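Local structure of nucleoporin 53 (Pichia guilliermondii, 3P3D) at residues Gly31-Asp36 against Thr65-Asp70. The protein is a nucleoporin, probably a structural constituent of the nuclear pore complex, represented here by its RNA recognition motif (RRM) domain. Numbering follows the deposited sequence.
Sequences GTILED and TKITYD
Glu35 and Thr68 hold together two parts of an RRM-type fold: the loop after helix 20-27 and the end of strand 64-68, whose backbone also pairs with strand 9-13. Their side chains cross at about a right angle, and the carboxylate bridges two donors of one residue. OE1 of Glu35 accepts a hydrogen bond from the backbone N of Thr68 at 2.7 Å (N-H...O 142°). OE2 of Glu35 takes one from OG1 of Thr68 at 2.5 Å. Both donors arrive on syn sides, slightly out of the carboxylate plane, a two-point grip that is likely to limit rotation of the group. The bend at chi2 (82°) turns the carboxylate back against the strand. Lys66 NZ lies 5.1 Å from Glu35 OE2, too far for contact, though its charge may favour the ionised acid. An alanine here would remove both carboxylate oxygens and would probably leave the N-H and hydroxyl of Thr68 without these acceptors and the loop less firmly tied to the strand. A separate backbone bond joins Leu34 N to Thr68 O at 2.8 Å, nearly straight (N-H...O 161°). On the buried side, Ile33 and Tyr69 lie side by side and point the same way, with CG1 of Ile33 3.8 Å from CE1 of Tyr69. Ile67 CG2 sits over one ring face, offset toward the rim, and also touches CD1 of Ile33 at 3.7 Å. Tyr69 OH is hydrogen-bonded to Phe27 O, anchoring the ring's far end to helix 20-27. At the ring's edge, in its plane, Gly31 O stands 3.6 Å from Tyr69 CE1.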
ATOM      1  N   GLY A  31      -3.788   5.594   8.212  1.00 36.07           N
ATOM      2  CA  GLY A  31      -3.183   6.923   8.222  1.00 36.94           C
ATOM      3  C   GLY A  31      -3.433   7.623   6.908  1.00 37.25           C
ATOM      4  O   GLY A  31      -3.870   7.011   5.941  1.00 36.91           O
ATOM      5  N   THR A  32      -3.163   8.918   6.902  1.00 38.28           N
ATOM      6  CA  THR A  32      -3.184   9.703   5.687  1.00 38.88           C
ATOM      7  C   THR A  32      -2.142   9.189   4.723  1.00 39.27           C
ATOM      8  O   THR A  32      -1.001   8.987   5.104  1.00 39.12           O
ATOM      9  CB  THR A  32      -2.892  11.168   6.016  1.00 39.56           C
ATOM     10  OG1 THR A  32      -4.010  11.680   6.751  1.00 40.28           O
ATOM     11  CG2 THR A  32      -2.678  12.023   4.704  1.00 40.11           C
ATOM     12  N   ILE A  33      -2.537   8.965   3.473  1.00 39.74           N
ATOM     13  CA  ILE A  33      -1.601   8.485   2.472  1.00 40.51           C
ATOM     14  C   ILE A  33      -1.039   9.663   1.643  1.00 41.45           C
ATOM     15  O   ILE A  33      -1.780  10.574   1.272  1.00 41.75           O
ATOM     16  CB  ILE A  33      -2.266   7.391   1.598  1.00 40.21           C
ATOM     17  CG1 ILE A  33      -2.527   6.141   2.469  1.00 39.04           C
ATOM     18  CG2 ILE A  33      -1.374   7.048   0.400  1.00 39.04           C
ATOM     19  CD1 ILE A  33      -3.323   5.048   1.799  1.00 34.92           C
ATOM     20  N   LEU A  34       0.260   9.645   1.367  1.00 42.63           N
ATOM     21  CA  LEU A  34       0.930  10.796   0.700  1.00 44.07           C
ATOM     22  C   LEU A  34       0.847  10.735  -0.820  1.00 44.65           C
ATOM     23  O   LEU A  34       0.670  11.758  -1.467  1.00 45.33           O
ATOM     24  CB  LEU A  34       2.408  10.916   1.089  1.00 43.96           C
ATOM     25  CG  LEU A  34       2.756  11.384   2.502  1.00 44.36           C
ATOM     26  CD1 LEU A  34       4.226  11.753   2.499  1.00 45.20           C
ATOM     27  CD2 LEU A  34       1.923  12.571   2.980  1.00 45.43           C
ATOM     28  N   GLU A  35       0.978   9.542  -1.387  1.00 45.01           N
ATOM     29  CA  GLU A  35       0.727   9.367  -2.796  1.00 45.20           C
ATOM     30  C   GLU A  35      -0.638   9.959  -3.141  1.00 45.81           C
ATOM     31  O   GLU A  35      -1.565   9.919  -2.315  1.00 46.05           O
ATOM     32  CB  GLU A  35       0.760   7.884  -3.174  1.00 45.14           C
ATOM     33  CG  GLU A  35       2.135   7.247  -3.221  1.00 44.62           C
ATOM     34  CD  GLU A  35       2.680   6.806  -1.864  1.00 45.58           C
ATOM     35  OE1 GLU A  35       1.954   6.918  -0.846  1.00 46.74           O
ATOM     36  OE2 GLU A  35       3.854   6.362  -1.812  1.00 42.73           O
ATOM     37  N   ASP A  36      -0.748  10.497  -4.360  1.00 46.51           N
ATOM     38  CA  ASP A  36      -2.000  11.042  -4.917  1.00 47.11           C
ATOM     39  C   ASP A  36      -2.775   9.992  -5.726  1.00 47.01           C
ATOM     40  O   ASP A  36      -2.984  10.170  -6.940  1.00 47.66           O
ATOM     41  CB  ASP A  36      -1.710  12.264  -5.814  1.00 47.39           C
ATOM     42  CG  ASP A  36      -3.000  12.925  -6.386  1.00 50.90           C
ATOM     43  OD1 ASP A  36      -4.103  12.820  -5.766  1.00 54.22           O
ATOM     44  OD2 ASP A  36      -2.906  13.560  -7.470  1.00 53.78           O
ATOM     45  N   THR A  65       1.763  -2.253  -4.570  1.00 43.92           N
ATOM     46  CA  THR A  65       1.898  -0.806  -4.528  1.00 43.20           C
ATOM     47  C   THR A  65       2.732  -0.412  -3.354  1.00 41.88           C
ATOM     48  O   THR A  65       2.686  -1.037  -2.309  1.00 42.00           O
ATOM     49  CB  THR A  65       0.560  -0.050  -4.322  1.00 43.55           C
ATOM     50  OG1 THR A  65      -0.479  -0.633  -5.114  1.00 45.34           O
ATOM     51  CG2 THR A  65       0.738   1.409  -4.698  1.00 43.21           C
ATOM     52  N   LYS A  66       3.457   0.671  -3.511  1.00 40.55           N
ATOM     53  CA  LYS A  66       4.057   1.315  -2.378  1.00 39.87           C
ATOM     54  C   LYS A  66       3.022   2.268  -1.870  1.00 38.30           C
ATOM     55  O   LYS A  66       2.252   2.822  -2.660  1.00 37.62           O
ATOM     56  CB  LYS A  66       5.323   2.025  -2.808  1.00 40.31           C
ATOM     57  CG  LYS A  66       6.053   2.824  -1.759  1.00 41.80           C
ATOM     58  CD  LYS A  66       7.246   3.499  -2.468  1.00 45.95           C
ATOM     59  CE  LYS A  66       7.712   4.759  -1.805  1.00 49.80           C
ATOM     60  NZ  LYS A  66       8.433   4.381  -0.563  1.00 53.29           N
ATOM     61  N   ILE A  67       2.968   2.412  -0.546  1.00 37.14           N
ATOM     62  CA  ILE A  67       2.080   3.373   0.117  1.00 35.73           C
ATOM     63  C   ILE A  67       2.910   4.082   1.169  1.00 35.31           C
ATOM     64  O   ILE A  67       3.616   3.443   1.909  1.00 34.96           O
ATOM     65  CB  ILE A  67       0.917   2.658   0.849  1.00 35.82           C
ATOM     66  CG1 ILE A  67       0.076   1.820  -0.117  1.00 34.57           C
ATOM     67  CG2 ILE A  67       0.072   3.645   1.610  1.00 33.05           C
ATOM     68  CD1 ILE A  67      -1.116   1.158   0.589  1.00 35.30           C
ATOM     69  N   THR A  68       2.800   5.393   1.257  1.00 35.47           N
ATOM     70  CA  THR A  68       3.631   6.155   2.150  1.00 35.41           C
ATOM     71  C   THR A  68       2.719   6.966   3.045  1.00 36.68           C
ATOM     72  O   THR A  68       1.859   7.703   2.551  1.00 36.95           O
ATOM     73  CB  THR A  68       4.594   7.068   1.341  1.00 35.44           C
ATOM     74  OG1 THR A  68       5.215   6.275   0.323  1.00 34.67           O
ATOM     75  CG2 THR A  68       5.707   7.696   2.236  1.00 33.28           C
ATOM     76  N   TYR A  69       2.917   6.820   4.358  1.00 37.34           N
ATOM     77  CA  TYR A  69       2.187   7.562   5.372  1.00 38.22           C
ATOM     78  C   TYR A  69       2.969   8.813   5.902  1.00 39.66           C
ATOM     79  O   TYR A  69       4.094   9.021   5.499  1.00 39.80           O
ATOM     80  CB  TYR A  69       1.887   6.600   6.530  1.00 37.94           C
ATOM     81  CG  TYR A  69       0.983   5.451   6.152  1.00 37.08           C
ATOM     82  CD1 TYR A  69      -0.397   5.631   6.044  1.00 36.13           C
ATOM     83  CD2 TYR A  69       1.501   4.176   5.906  1.00 35.72           C
ATOM     84  CE1 TYR A  69      -1.235   4.570   5.705  1.00 34.80           C
ATOM     85  CE2 TYR A  69       0.666   3.117   5.586  1.00 35.25           C
ATOM     86  CZ  TYR A  69      -0.698   3.326   5.481  1.00 35.02           C
ATOM     87  OH  TYR A  69      -1.511   2.280   5.110  1.00 37.52           O
ATOM     88  N   ASP A  70       2.349   9.621   6.784  1.00 41.64           N
ATOM     89  CA  ASP A  70       2.969  10.814   7.454  1.00 42.93           C
ATOM     90  C   ASP A  70       3.855  10.489   8.645  1.00 43.79           C
ATOM     91  O   ASP A  70       4.543  11.405   9.163  1.00 44.72           O
ATOM     92  CB  ASP A  70       1.927  11.697   8.160  1.00 43.37           C
ATOM     93  CG  ASP A  70       0.900  12.243   7.257  1.00 46.50           C
ATOM     94  OD1 ASP A  70      -0.089  12.837   7.785  1.00 48.79           O
ATOM     95  OD2 ASP A  70       1.084  12.083   6.028  1.00 52.42           O
TER